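Local coordinates for cytidylyltransferase (Leptospira borgpetersenii serovar Hardjo-bovis, PDB 6OEW), which probably transfers a nucleotidyl group, as a GT-A-fold cytidylyltransferase that binds magnesium, at residues F40-F50 and L111-D122; R23-F32 and I201-K211. One frame throughout, in Å; residues are numbered along the deposited sequence. Where two conformers were deposited one is given.

Contact 1 of 2, residues F40-F50 and L111-D122; sequences FMLERLKFSKF and LIDSKILDLMVD. With EDO (1,2-ethanediol), chain D.
Ser-48 and Ser-114 bring the two backbones to 4.9 Å between their CA atoms, where the turn after helix 37-45 meets the first turn of helix 114-126. A type I turn from Leu-45 to Ser-48 carries residues 48-50 alongside that second helix. Asp-118 grips the end of this turn and the residue after it: OD1 accepts from Ser-48 OG on its syn lone pair at 2.6 Å, and OD2 takes the nearly straight bond from Lys-49 N, 2.9 Å long at 171°. Ser-48 OG in turn receives Phe-50 N in an ST turn. A water joins Asp-118 OD2 to Phe-47 O and Ser-114 OG. The Phe-50 ring lays its CZ against Val-121 CG1 (3.4 Å), while Lys-49 NZ forms a salt bridge to Asp-122 OD2 at 2.8 Å. At the other end Arg-44, bent at chi3, sends NE to Ile-112 O at 2.8 Å, from above the carbonyl plane. On the sheet side, Leu-45 CD2 packs on Leu-117 CD1; helix 37-45 rests on strands 11-16 and 101-106, helix 114-126 on 101-106. A 1,2-ethanediol, probably from the crystallisation liquor, joins Arg-44 O to Ser-114 N through O2. Backbone carbonyls, Ile-112 O and Phe-222 O, thus satisfy the buried Arg-44 guanidinium, and with Asp-118 tie the two helix ends together.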
# COMPACT_ATOMS: atom_id res chain seq x y z
N PHE A 40 -3.92 -11.33 4.77
CA PHE A 40 -2.48 -11.50 4.87
C PHE A 40 -1.77 -10.16 5.02
O PHE A 40 -0.85 -10.01 5.85
CB PHE A 40 -1.97 -12.23 3.62
CG PHE A 40 -0.67 -12.93 3.82
CD1 PHE A 40 -0.64 -14.31 4.01
CD2 PHE A 40 0.53 -12.22 3.81
CE1 PHE A 40 0.56 -14.98 4.18
CE2 PHE A 40 1.74 -12.90 4.00
CZ PHE A 40 1.76 -14.27 4.19
N MET A 41 -2.16 -9.18 4.21
CA MET A 41 -1.58 -7.84 4.30
C MET A 41 -1.79 -7.22 5.68
O MET A 41 -0.86 -6.67 6.28
CB MET A 41 -2.19 -6.94 3.22
CG MET A 41 -1.45 -5.62 3.05
SD MET A 41 -2.33 -4.56 1.88
CE MET A 41 -1.25 -3.10 1.90
N LEU A 42 -3.02 -7.32 6.19
CA LEU A 42 -3.32 -6.76 7.50
C LEU A 42 -2.48 -7.44 8.58
O LEU A 42 -1.96 -6.76 9.47
CB LEU A 42 -4.82 -6.88 7.78
CG LEU A 42 -5.74 -6.07 6.85
CD1 LEU A 42 -7.20 -6.28 7.21
CD2 LEU A 42 -5.41 -4.58 6.92
N GLU A 43 -2.31 -8.76 8.50
CA GLU A 43 -1.46 -9.45 9.48
C GLU A 43 -0.02 -8.96 9.42
O GLU A 43 0.64 -8.82 10.46
CB GLU A 43 -1.53 -10.96 9.27
CG GLU A 43 -2.86 -11.55 9.65
CD GLU A 43 -2.81 -13.06 9.73
OE1 GLU A 43 -1.84 -13.60 10.28
OE2 GLU A 43 -3.74 -13.70 9.20
N ARG A 44 0.49 -8.68 8.21
CA ARG A 44 1.84 -8.14 8.08
C ARG A 44 1.95 -6.73 8.65
O ARG A 44 2.98 -6.37 9.24
CB ARG A 44 2.27 -8.19 6.61
CG ARG A 44 2.63 -9.61 6.19
CD ARG A 44 3.09 -9.71 4.75
NE ARG A 44 4.33 -8.98 4.47
CZ ARG A 44 5.56 -9.41 4.76
NH1 ARG A 44 5.76 -10.56 5.40
NH2 ARG A 44 6.60 -8.67 4.41
N LEU A 45 0.91 -5.93 8.51
CA LEU A 45 0.94 -4.58 9.05
C LEU A 45 0.73 -4.54 10.56
O LEU A 45 1.01 -3.50 11.18
CB LEU A 45 -0.12 -3.72 8.35
CG LEU A 45 0.22 -3.43 6.90
CD1 LEU A 45 -1.00 -2.89 6.17
CD2 LEU A 45 1.33 -2.42 6.84
N LYS A 46 0.26 -5.63 11.17
CA LYS A 46 0.17 -5.68 12.63
C LYS A 46 1.53 -5.54 13.28
O LYS A 46 1.60 -5.17 14.46
CB LYS A 46 -0.49 -6.98 13.09
N PHE A 47 2.62 -5.83 12.56
CA PHE A 47 3.96 -5.70 13.12
C PHE A 47 4.50 -4.27 13.08
O PHE A 47 5.59 -4.03 13.61
CB PHE A 47 4.93 -6.63 12.37
CG PHE A 47 4.62 -8.10 12.55
CD1 PHE A 47 5.05 -8.79 13.68
CD2 PHE A 47 3.88 -8.80 11.60
CE1 PHE A 47 4.78 -10.13 13.85
CE2 PHE A 47 3.60 -10.14 11.77
CZ PHE A 47 4.05 -10.81 12.90
N SER A 48 3.78 -3.33 12.46
CA SER A 48 4.25 -1.95 12.41
C SER A 48 4.13 -1.30 13.77
O SER A 48 3.19 -1.55 14.52
CB SER A 48 3.44 -1.16 11.39
OG SER A 48 3.73 0.23 11.47
N LYS A 49 5.11 -0.44 14.11
CA LYS A 49 4.91 0.32 15.34
C LYS A 49 3.74 1.28 15.23
O LYS A 49 3.31 1.82 16.25
CB LYS A 49 6.20 1.06 15.72
CG LYS A 49 6.69 2.05 14.67
CD LYS A 49 7.73 3.02 15.25
CE LYS A 49 9.16 2.57 14.99
NZ LYS A 49 10.13 3.69 15.17
N PHE A 50 3.17 1.48 14.04
CA PHE A 50 1.99 2.32 13.86
C PHE A 50 0.72 1.51 13.60
O PHE A 50 -0.24 2.03 13.03
CB PHE A 50 2.23 3.33 12.73
CG PHE A 50 3.49 4.14 12.92
CD1 PHE A 50 3.52 5.22 13.81
CD2 PHE A 50 4.66 3.81 12.24
CE1 PHE A 50 4.68 5.95 14.00
CE2 PHE A 50 5.82 4.54 12.44
CZ PHE A 50 5.83 5.61 13.32
N LEU A 111 2.34 -8.32 0.41
CA LEU A 111 3.60 -8.64 1.08
C LEU A 111 4.32 -7.41 1.59
O LEU A 111 5.52 -7.48 1.89
CB LEU A 111 4.53 -9.44 0.16
CG LEU A 111 3.92 -10.72 -0.41
CD1 LEU A 111 4.95 -11.56 -1.12
CD2 LEU A 111 3.22 -11.55 0.66
N ILE A 112 3.60 -6.28 1.70
CA ILE A 112 4.18 -5.05 2.23
C ILE A 112 4.94 -5.34 3.52
O ILE A 112 4.52 -6.17 4.33
CB ILE A 112 3.06 -4.02 2.44
CG1 ILE A 112 3.64 -2.61 2.60
CG2 ILE A 112 2.10 -4.45 3.59
CD1 ILE A 112 3.97 -1.95 1.26
N ASP A 113 6.08 -4.68 3.68
CA ASP A 113 7.00 -4.93 4.80
C ASP A 113 6.85 -3.79 5.81
O ASP A 113 7.08 -2.62 5.47
CB ASP A 113 8.44 -5.05 4.30
CG ASP A 113 9.46 -5.36 5.42
OD1 ASP A 113 9.25 -4.96 6.58
OD2 ASP A 113 10.49 -6.00 5.14
N SER A 114 6.44 -4.14 7.03
CA SER A 114 6.17 -3.09 8.01
C SER A 114 7.46 -2.39 8.45
O SER A 114 7.41 -1.23 8.89
CB SER A 114 5.41 -3.68 9.21
OG SER A 114 6.27 -4.49 10.00
N LYS A 115 8.61 -3.05 8.33
CA LYS A 115 9.86 -2.41 8.74
C LYS A 115 10.23 -1.28 7.79
O LYS A 115 10.72 -0.22 8.23
CB LYS A 115 11.00 -3.44 8.82
N ILE A 116 10.01 -1.46 6.49
CA ILE A 116 10.25 -0.39 5.54
C ILE A 116 9.28 0.76 5.79
O ILE A 116 9.67 1.94 5.81
CB ILE A 116 10.12 -0.92 4.10
CG1 ILE A 116 11.16 -2.02 3.85
CG2 ILE A 116 10.22 0.24 3.08
CD1 ILE A 116 11.05 -2.68 2.50
N LEU A 117 8.00 0.43 5.97
CA LEU A 117 7.01 1.46 6.31
C LEU A 117 7.46 2.26 7.53
O LEU A 117 7.43 3.49 7.51
CB LEU A 117 5.65 0.80 6.55
CG LEU A 117 4.39 1.67 6.69
CD1 LEU A 117 3.14 0.80 6.31
CD2 LEU A 117 4.25 2.27 8.12
N ASP A 118 7.91 1.58 8.59
CA ASP A 118 8.25 2.30 9.82
C ASP A 118 9.47 3.18 9.62
O ASP A 118 9.53 4.29 10.17
CB ASP A 118 8.50 1.32 10.97
CG ASP A 118 7.22 0.64 11.44
OD1 ASP A 118 6.12 1.03 10.99
OD2 ASP A 118 7.32 -0.29 12.28
N LEU A 119 10.46 2.70 8.86
CA LEU A 119 11.65 3.52 8.59
C LEU A 119 11.27 4.78 7.83
O LEU A 119 11.82 5.86 8.07
CB LEU A 119 12.68 2.72 7.79
CG LEU A 119 13.48 1.64 8.52
CD1 LEU A 119 14.28 0.79 7.54
CD2 LEU A 119 14.42 2.32 9.54
N MET A 120 10.36 4.64 6.86
CA MET A 120 9.95 5.79 6.07
C MET A 120 9.18 6.78 6.93
O MET A 120 9.39 8.00 6.80
CB MET A 120 9.11 5.34 4.87
CG MET A 120 9.96 4.70 3.77
SD MET A 120 8.96 4.11 2.37
CE MET A 120 8.34 5.65 1.71
N VAL A 121 8.31 6.29 7.81
CA VAL A 121 7.59 7.21 8.69
C VAL A 121 8.57 7.91 9.62
O VAL A 121 8.46 9.12 9.85
CB VAL A 121 6.50 6.47 9.50
CG1 VAL A 121 5.89 7.45 10.49
CG2 VAL A 121 5.38 5.89 8.58
N ASP A 122 9.55 7.17 10.16
CA ASP A 122 10.55 7.78 11.04
C ASP A 122 11.30 8.90 10.33
O ASP A 122 11.51 9.98 10.90
CB ASP A 122 11.53 6.71 11.55
CG ASP A 122 10.98 5.92 12.73
OD1 ASP A 122 9.88 6.25 13.22
OD2 ASP A 122 11.66 4.95 13.15
C1 EDO D . 7.16 -8.04 9.08
O1 EDO D . 7.59 -6.81 9.70
C2 EDO D . 6.45 -7.76 7.75
O2 EDO D . 5.40 -6.80 7.95
O HOH W 1 7.82 -2.99 11.53

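Contact 2 of 2, residues R23-F32 and I201-K211; sequences RLPGKIALPF and IDTIEDYETLK
Lys-27 NZ reaches three oxygens at the meeting of the two segments: Ile-201 O at 3.0 Å, in the plane of that carbonyl, Arg-23 O of its own segment at 2.9 Å, and Asp-202 OD1 through a weak bond that is part of a salt bridge. The lysine chain runs extended beyond CG, which carries the amine across to Ile-201 O. Toward the carboxylate of Asp-202, Arg-23 contributes charge only, NH1 staying a long 3.8 Å from OD2 with no N-H aimed at it, while one guanidinium face packs on Asp-202 CB. Leu-24 sets CB against Asp-202 O and CD1 against Ile-204 CD1. Behind Asp-202, Asp-206 OD2 accepts from Asp-202 N at 2.8 Å and OD1 from Asn-240; Asp-206 N gives to Thr-203 OG1, and Thr-203 N returns a weak bond to Asp-206 OD2, a capping box. Farther along, Tyr-207 OH donates to Pro-31 O in a very short bond of 2.5 Å. Leu-30 CD1 sits over the centre of the tyrosine ring, 3.8 Å from its centroid, a CH-pi contact. A magnesium ion lies about 4 Å from the Asp-202 side chain. Asp-202 thus keeps Lys-27 and Arg-23, in the Arg-Leu-Pro-Gly-Lys signature of related cytidylyltransferases, beside the metal, consistent with a role in nucleotide binding.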
# COMPACT_ATOMS: atom_id res chain seq x y z
N ARG A 23 -8.20 -4.24 -12.07
CA ARG A 23 -7.50 -5.44 -12.50
C ARG A 23 -7.81 -6.56 -11.52
O ARG A 23 -7.74 -6.37 -10.30
CB ARG A 23 -5.99 -5.18 -12.58
CG ARG A 23 -5.63 -4.08 -13.56
CD ARG A 23 -4.14 -4.04 -13.84
NE ARG A 23 -3.74 -5.15 -14.70
CZ ARG A 23 -2.48 -5.51 -14.94
NH1 ARG A 23 -1.48 -4.85 -14.37
NH2 ARG A 23 -2.23 -6.53 -15.74
N LEU A 24 -8.19 -7.71 -12.09
CA LEU A 24 -8.50 -8.93 -11.35
C LEU A 24 -9.50 -8.66 -10.22
O LEU A 24 -9.20 -8.89 -9.04
CB LEU A 24 -7.23 -9.57 -10.81
CG LEU A 24 -7.32 -11.05 -10.43
CD1 LEU A 24 -7.64 -11.86 -11.68
CD2 LEU A 24 -6.01 -11.53 -9.78
N PRO A 25 -10.70 -8.17 -10.55
CA PRO A 25 -11.72 -7.96 -9.51
C PRO A 25 -11.89 -9.22 -8.67
O PRO A 25 -11.86 -10.34 -9.19
CB PRO A 25 -12.99 -7.63 -10.32
CG PRO A 25 -12.70 -8.13 -11.74
CD PRO A 25 -11.22 -7.93 -11.91
N GLY A 26 -12.00 -9.03 -7.35
CA GLY A 26 -12.15 -10.14 -6.41
C GLY A 26 -10.86 -10.61 -5.79
O GLY A 26 -10.88 -11.46 -4.89
N LYS A 27 -9.73 -10.08 -6.24
CA LYS A 27 -8.45 -10.65 -5.85
C LYS A 27 -8.20 -10.49 -4.35
O LYS A 27 -7.55 -11.34 -3.75
CB LYS A 27 -7.32 -10.00 -6.65
CG LYS A 27 -7.13 -8.48 -6.35
CD LYS A 27 -6.39 -7.77 -7.50
CE LYS A 27 -6.18 -6.28 -7.18
NZ LYS A 27 -5.69 -5.53 -8.38
N ILE A 28 -8.72 -9.43 -3.72
CA ILE A 28 -8.41 -9.23 -2.31
C ILE A 28 -9.02 -10.30 -1.44
O ILE A 28 -8.58 -10.50 -0.30
CB ILE A 28 -8.86 -7.83 -1.83
CG1 ILE A 28 -10.37 -7.66 -1.93
CG2 ILE A 28 -8.09 -6.74 -2.60
CD1 ILE A 28 -10.87 -6.33 -1.33
N ALA A 29 -10.03 -11.02 -1.96
CA ALA A 29 -10.69 -12.11 -1.25
C ALA A 29 -10.15 -13.49 -1.65
O ALA A 29 -10.68 -14.50 -1.18
CB ALA A 29 -12.21 -12.06 -1.50
N LEU A 30 -9.12 -13.55 -2.49
CA LEU A 30 -8.57 -14.83 -2.88
C LEU A 30 -7.87 -15.52 -1.70
O LEU A 30 -7.24 -14.85 -0.86
CB LEU A 30 -7.56 -14.67 -4.01
CG LEU A 30 -8.08 -14.43 -5.42
CD1 LEU A 30 -6.94 -14.01 -6.32
CD2 LEU A 30 -8.70 -15.73 -5.91
N PRO A 31 -7.96 -16.84 -1.63
CA PRO A 31 -7.23 -17.58 -0.59
C PRO A 31 -5.74 -17.31 -0.69
O PRO A 31 -5.18 -17.29 -1.79
CB PRO A 31 -7.55 -19.05 -0.89
CG PRO A 31 -8.81 -19.01 -1.68
CD PRO A 31 -8.81 -17.73 -2.46
N PHE A 32 -5.11 -17.08 0.46
CA PHE A 32 -3.68 -16.75 0.49
C PHE A 32 -3.13 -17.19 1.85
O PHE A 32 -3.55 -16.67 2.89
CB PHE A 32 -3.47 -15.25 0.25
CG PHE A 32 -2.05 -14.89 -0.15
CD1 PHE A 32 -1.47 -15.48 -1.26
CD2 PHE A 32 -1.32 -13.97 0.57
CE1 PHE A 32 -0.18 -15.16 -1.64
CE2 PHE A 32 -0.01 -13.63 0.20
CZ PHE A 32 0.56 -14.23 -0.91
N ILE A 201 -0.43 -7.77 -6.99
CA ILE A 201 -1.40 -8.73 -7.54
C ILE A 201 -2.37 -7.99 -8.45
O ILE A 201 -3.22 -7.21 -7.99
CB ILE A 201 -2.12 -9.53 -6.44
CG1 ILE A 201 -3.15 -10.47 -7.09
CG2 ILE A 201 -2.76 -8.61 -5.36
CD1 ILE A 201 -3.40 -11.71 -6.30
N ASP A 202 -2.21 -8.22 -9.74
CA ASP A 202 -3.11 -7.74 -10.77
C ASP A 202 -3.51 -8.82 -11.76
O ASP A 202 -4.46 -8.61 -12.51
CB ASP A 202 -2.47 -6.59 -11.55
CG ASP A 202 -2.35 -5.32 -10.74
OD1 ASP A 202 -3.40 -4.83 -10.24
OD2 ASP A 202 -1.21 -4.83 -10.61
N THR A 203 -2.82 -9.97 -11.77
CA THR A 203 -3.13 -11.07 -12.68
C THR A 203 -3.06 -12.38 -11.91
O THR A 203 -2.52 -12.46 -10.79
CB THR A 203 -2.16 -11.14 -13.85
OG1 THR A 203 -0.84 -11.38 -13.33
CG2 THR A 203 -2.17 -9.86 -14.66
N ILE A 204 -3.56 -13.43 -12.56
CA ILE A 204 -3.46 -14.78 -12.01
C ILE A 204 -2.00 -15.20 -11.86
O ILE A 204 -1.62 -15.88 -10.90
CB ILE A 204 -4.25 -15.77 -12.89
CG1 ILE A 204 -5.74 -15.57 -12.71
CG2 ILE A 204 -3.86 -17.21 -12.59
CD1 ILE A 204 -6.16 -15.60 -11.28
N GLU A 205 -1.17 -14.80 -12.83
CA GLU A 205 0.26 -15.10 -12.76
C GLU A 205 0.92 -14.41 -11.56
O GLU A 205 1.83 -14.98 -10.94
CB GLU A 205 0.93 -14.68 -14.07
CG GLU A 205 0.50 -15.47 -15.31
CD GLU A 205 -0.93 -15.17 -15.78
OE1 GLU A 205 -1.41 -14.03 -15.59
OE2 GLU A 205 -1.58 -16.09 -16.34
N ASP A 206 0.49 -13.19 -11.23
CA ASP A 206 0.98 -12.55 -10.01
C ASP A 206 0.64 -13.39 -8.80
O ASP A 206 1.48 -13.60 -7.91
CB ASP A 206 0.36 -11.16 -9.84
CG ASP A 206 0.89 -10.13 -10.80
OD1 ASP A 206 1.95 -10.32 -11.42
OD2 ASP A 206 0.21 -9.09 -10.94
N TYR A 207 -0.62 -13.80 -8.72
CA TYR A 207 -1.14 -14.63 -7.64
C TYR A 207 -0.31 -15.90 -7.48
O TYR A 207 0.03 -16.28 -6.35
CB TYR A 207 -2.60 -14.96 -7.94
CG TYR A 207 -3.36 -15.77 -6.91
CD1 TYR A 207 -3.32 -15.43 -5.55
CD2 TYR A 207 -4.14 -16.84 -7.29
CE1 TYR A 207 -4.05 -16.18 -4.60
CE2 TYR A 207 -4.87 -17.58 -6.38
CZ TYR A 207 -4.83 -17.25 -5.04
OH TYR A 207 -5.56 -18.02 -4.15
N GLU A 208 -0.04 -16.60 -8.58
CA GLU A 208 0.75 -17.83 -8.51
C GLU A 208 2.14 -17.55 -7.98
O GLU A 208 2.68 -18.32 -7.17
CB GLU A 208 0.85 -18.47 -9.90
CG GLU A 208 -0.50 -18.85 -10.54
CD GLU A 208 -0.37 -19.31 -11.99
OE1 GLU A 208 0.67 -19.05 -12.64
OE2 GLU A 208 -1.32 -19.94 -12.49
N THR A 209 2.75 -16.46 -8.45
CA THR A 209 4.06 -16.02 -7.96
C THR A 209 4.03 -15.76 -6.46
O THR A 209 4.90 -16.22 -5.70
CB THR A 209 4.48 -14.75 -8.70
OG1 THR A 209 4.61 -15.02 -10.10
CG2 THR A 209 5.82 -14.18 -8.14
N LEU A 210 3.04 -14.99 -6.01
CA LEU A 210 2.95 -14.64 -4.60
C LEU A 210 2.67 -15.87 -3.76
O LEU A 210 3.19 -16.00 -2.64
CB LEU A 210 1.86 -13.58 -4.40
CG LEU A 210 2.16 -12.22 -5.03
CD1 LEU A 210 0.91 -11.39 -5.07
CD2 LEU A 210 3.24 -11.48 -4.22
N LYS A 211 1.85 -16.79 -4.27
CA LYS A 211 1.61 -18.03 -3.54
C LYS A 211 2.89 -18.82 -3.38
O LYS A 211 3.14 -19.41 -2.32
CB LYS A 211 0.54 -18.85 -4.26
CG LYS A 211 -0.87 -18.40 -3.88
CD LYS A 211 -1.98 -19.06 -4.76
CE LYS A 211 -1.67 -20.44 -5.27
NZ LYS A 211 -2.80 -20.99 -6.15

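How the contacts relate
Contact 1 is nested along the chain inside the loop that contact 2 closes, the order being 23-32, 40-50, 111-122 and 201-211. Their centres stand 21 Å apart, yet they touch: the rings of Phe-40 and Phe-32 meet edge-to-face, and Leu-111 packs against both Leu-210 and Phe-32. Helix 37-45 also carries Ile-37, which meets Leu-30, Phe-32 and Ile-201. Contact 1 lies nearer the chain's centre, over strands 11-16 and 101-106 of the mixed sheet, whereas contact 2 joins the loop after strand 11-16 to helix 204-214. Asp-108, a magnesium-binding residue, adjoins contact 2, with a backbone bond to Ile-201, and lies about 7 Å, side chain to side chain, from Met-41 of contact 1; the packing probably links sheet core and metal site.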